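Local coordinates for protein GDP-perosamine synthase (Caulobacter crescentus, PDB 3BN1) that catalyses the pyridoxal phosphate-dependent transfer of an amino group from L-glutamate to GDP-4-keto-6-deoxy-D-mannose, giving GDP-perosamine for bacterial O-antigen synthesis, at residues Ala56-Asn61 and Leu211-Gly216. Sequence-based numbering, arbitrary orientation.
With ACT (acetate ion), chain E.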
ATOM      1  N   ALA A  56       0.030   7.687 -16.646  1.00 14.46           N
ATOM      2  CA  ALA A  56      -0.745   6.903 -15.679  1.00 10.70           C
ATOM      3  C   ALA A  56       0.279   6.247 -14.744  1.00  8.25           C
ATOM      4  O   ALA A  56       1.288   5.655 -15.183  1.00 17.46           O
ATOM      5  CB  ALA A  56      -1.628   5.916 -16.333  1.00  9.92           C
ATOM      6  N   ILE A  57       0.053   6.443 -13.458  1.00  6.66           N
ATOM      7  CA  ILE A  57       0.919   5.959 -12.378  1.00  3.99           C
ATOM      8  C   ILE A  57       0.202   4.926 -11.524  1.00  4.21           C
ATOM      9  O   ILE A  57      -0.729   5.251 -10.781  1.00  8.50           O
ATOM     10  CB  ILE A  57       1.384   7.183 -11.495  1.00  6.54           C
ATOM     11  CG1 ILE A  57       2.187   8.243 -12.290  1.00 12.67           C
ATOM     12  CG2 ILE A  57       2.319   6.694 -10.346  1.00  6.06           C
ATOM     13  CD1 ILE A  57       1.370   9.347 -13.044  1.00  5.12           C
ATOM     14  N   ALA A  58       0.601   3.661 -11.689  1.00  8.67           N
ATOM     15  CA  ALA A  58       0.017   2.509 -11.021  1.00 16.12           C
ATOM     16  C   ALA A  58       0.453   2.490  -9.556  1.00 13.34           C
ATOM     17  O   ALA A  58       1.624   2.632  -9.227  1.00 10.35           O
ATOM     18  CB  ALA A  58       0.491   1.254 -11.687  1.00 11.35           C
ATOM     19  N   CYS A  59      -0.503   2.295  -8.671  1.00  7.06           N
ATOM     20  CA  CYS A  59      -0.258   2.332  -7.200  1.00  4.37           C
ATOM     21  C   CYS A  59      -0.836   1.076  -6.575  1.00 13.95           C
ATOM     22  O   CYS A  59      -1.621   0.345  -7.197  1.00 10.98           O
ATOM     23  CB  CYS A  59      -1.119   3.500  -6.696  1.00  6.23           C
ATOM     24  SG  CYS A  59      -0.565   5.129  -7.304  1.00 13.55           S
ATOM     25  N   ASN A  60      -0.531   0.859  -5.313  1.00  6.68           N
ATOM     26  CA  ASN A  60      -1.060  -0.332  -4.698  1.00  6.33           C
ATOM     27  C   ASN A  60      -2.532  -0.357  -4.308  1.00  6.48           C
ATOM     28  O   ASN A  60      -3.075  -1.418  -4.035  1.00 12.94           O
ATOM     29  CB  ASN A  60      -0.142  -0.872  -3.611  1.00 10.56           C
ATOM     30  CG  ASN A  60       0.232   0.176  -2.578  1.00 16.82           C
ATOM     31  OD1 ASN A  60       0.942  -0.122  -1.620  1.00 16.26           O
ATOM     32  ND2 ASN A  60      -0.206   1.405  -2.779  1.00  5.47           N
ATOM     33  N   ASN A  61      -3.172   0.800  -4.303  1.00  9.29           N
ATOM     34  CA  ASN A  61      -4.610   0.884  -4.101  1.00  9.70           C
ATOM     35  C   ASN A  61      -5.122   2.264  -4.449  1.00  4.98           C
ATOM     36  O   ASN A  61      -4.343   3.168  -4.713  1.00 11.38           O
ATOM     37  CB  ASN A  61      -5.146   0.236  -2.822  1.00  9.71           C
ATOM     38  CG  ASN A  61      -4.669   0.940  -1.555  1.00 18.93           C
ATOM     39  OD1 ASN A  61      -5.009   2.084  -1.342  1.00 12.82           O
ATOM     40  ND2 ASN A  61      -3.883   0.263  -0.720  1.00  5.39           N
ATOM     41  N   LEU A 211       8.281   9.774  -8.209  1.00 11.06           N
ATOM     42  CA  LEU A 211       9.301   9.961  -7.174  1.00 15.25           C
ATOM     43  C   LEU A 211       8.799   9.482  -5.792  1.00 12.18           C
ATOM     44  O   LEU A 211       9.463   8.687  -5.090  1.00 10.91           O
ATOM     45  CB  LEU A 211       9.691  11.440  -7.082  1.00  6.79           C
ATOM     46  CG  LEU A 211      10.855  11.624  -6.073  1.00  8.65           C
ATOM     47  CD1 LEU A 211      12.135  10.867  -6.394  1.00  6.52           C
ATOM     48  CD2 LEU A 211      11.122  13.114  -6.017  1.00 14.41           C
ATOM     49  N   LEU A 212       7.638   9.994  -5.399  1.00  8.68           N
ATOM     50  CA  LEU A 212       7.032   9.620  -4.083  1.00  2.35           C
ATOM     51  C   LEU A 212       6.588   8.179  -3.989  1.00  8.14           C
ATOM     52  O   LEU A 212       6.727   7.536  -2.959  1.00  7.30           O
ATOM     53  CB  LEU A 212       5.802  10.478  -3.821  1.00  3.05           C
ATOM     54  CG  LEU A 212       6.107  11.968  -3.579  1.00 12.23           C
ATOM     55  CD1 LEU A 212       4.840  12.820  -3.839  1.00 15.67           C
ATOM     56  CD2 LEU A 212       6.618  12.181  -2.101  1.00  7.97           C
ATOM     57  N   ARG A 213       6.051   7.676  -5.079  1.00  5.05           N
ATOM     58  CA  ARG A 213       5.569   6.290  -5.129  1.00  2.14           C
ATOM     59  C   ARG A 213       6.687   5.322  -4.797  1.00 18.89           C
ATOM     60  O   ARG A 213       6.467   4.322  -4.117  1.00  8.83           O
ATOM     61  CB  ARG A 213       5.045   5.974  -6.531  1.00  4.55           C
ATOM     62  CG  ARG A 213       4.470   4.537  -6.599  1.00 18.51           C
ATOM     63  CD  ARG A 213       3.987   4.182  -7.988  1.00 12.45           C
ATOM     64  NE  ARG A 213       5.086   4.197  -8.949  1.00 10.95           N
ATOM     65  CZ  ARG A 213       4.965   3.908 -10.253  1.00 24.94           C
ATOM     66  NH1 ARG A 213       3.809   3.522 -10.836  1.00  7.53           N
ATOM     67  NH2 ARG A 213       6.045   4.016 -11.012  1.00 13.98           N
ATOM     68  N   GLY A 214       7.865   5.621  -5.336  1.00 12.01           N
ATOM     69  CA  GLY A 214       9.058   4.776  -5.214  1.00  9.35           C
ATOM     70  C   GLY A 214       9.983   5.136  -4.072  1.00 22.31           C
ATOM     71  O   GLY A 214      11.211   5.223  -4.251  1.00  7.67           O
ATOM     72  N   GLN A 215       9.364   5.235  -2.889  1.00  7.29           N
ATOM     73  CA  GLN A 215      10.062   5.509  -1.636  1.00  9.14           C
ATOM     74  C   GLN A 215      10.849   6.793  -1.671  1.00 11.19           C
ATOM     75  O   GLN A 215      11.731   6.946  -0.854  1.00 11.28           O
ATOM     76  CB  GLN A 215      10.965   4.373  -1.209  1.00  2.31           C
ATOM     77  CG  GLN A 215      10.204   3.045  -0.971  1.00  4.96           C
ATOM     78  CD  GLN A 215       9.720   2.870   0.445  1.00  4.73           C
ATOM     79  OE1 GLN A 215       9.422   3.864   1.107  1.00 10.20           O
ATOM     80  NE2 GLN A 215       9.801   1.641   0.983  1.00  9.41           N
ATOM     81  N   GLY A 216      10.538   7.735  -2.566  1.00  5.15           N
ATOM     82  CA  GLY A 216      11.300   9.005  -2.557  1.00  7.87           C
ATOM     83  C   GLY A 216      12.776   8.842  -3.065  1.00 13.05           C
ATOM     84  O   GLY A 216      13.594   9.746  -2.882  1.00 14.12           O
TER
HETATM   85  C   ACT E 372      12.082  -0.781  -1.095  1.00 33.64           C
HETATM   86  O   ACT E 372      10.937  -0.772  -0.555  1.00 11.03           O
HETATM   87  OXT ACT E 372      12.335  -0.051  -2.211  1.00 15.54           O
HETATM   88  CH3 ACT E 372      13.202  -1.569  -0.473  1.00 14.15           C
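Arg-213, the last helical residue of 211-216, reaches across to Ile-57 and Ala-58 and makes every close contact between the two segments. Its CG and CD run out extended, with chi1 -177° and chi2 likewise anti. A bend at chi3 (63°) then brings NH1 to the Ala-58 carbonyl. NH1 donates to Ala-58 O at 2.9 Å, with an N-H...O angle of 159°. The bond meets a lone pair in the carbonyl plane, and the acceptor stays close to the guanidinium plane. Arg-213 CD also sits 3.1 Å from Ala-58 O, beyond the oxygen.

Ile-57 covers one face of the guanidinium. Its CG2 branch does the touching, 3.5 Å from Arg-213 NH1. The rest of its side chain leads away, and Ile-57 also packs on Ala-206, Met-209 and Arg-210 of the same helix. Ala-58 N is 3.3 Å from Arg-213 NH1, but both are donors. Glu-44 resolves this: its OE2 accepts from Ala-58 N and forms a salt bridge with Arg-213 NH1. NH1 is thus gripped by a carboxylate and a backbone carbonyl, which probably limits the rotation of the group.

The helix stops before Gly-214. The Gln-215 amide faces the second subunit. Its NE2 donates to an acetate oxygen at 3.1 Å and to Thr-63 OG1 of that subunit. The acetate probably comes from the crystallisation liquor. At Gly-216 the backbone N bonds weakly back to Leu-211 O.

The contact ties the end of helix 203-213 to strand 55-59. Within this chain that is an edge strand of the mixed seven-stranded sheet in the large domain of fold type I (aspartate aminotransferase) enzymes. Strand 196-200 pairs with it, and helix 62-72 packs Leu-68 against Cys-59, Leu-212 and Arg-213.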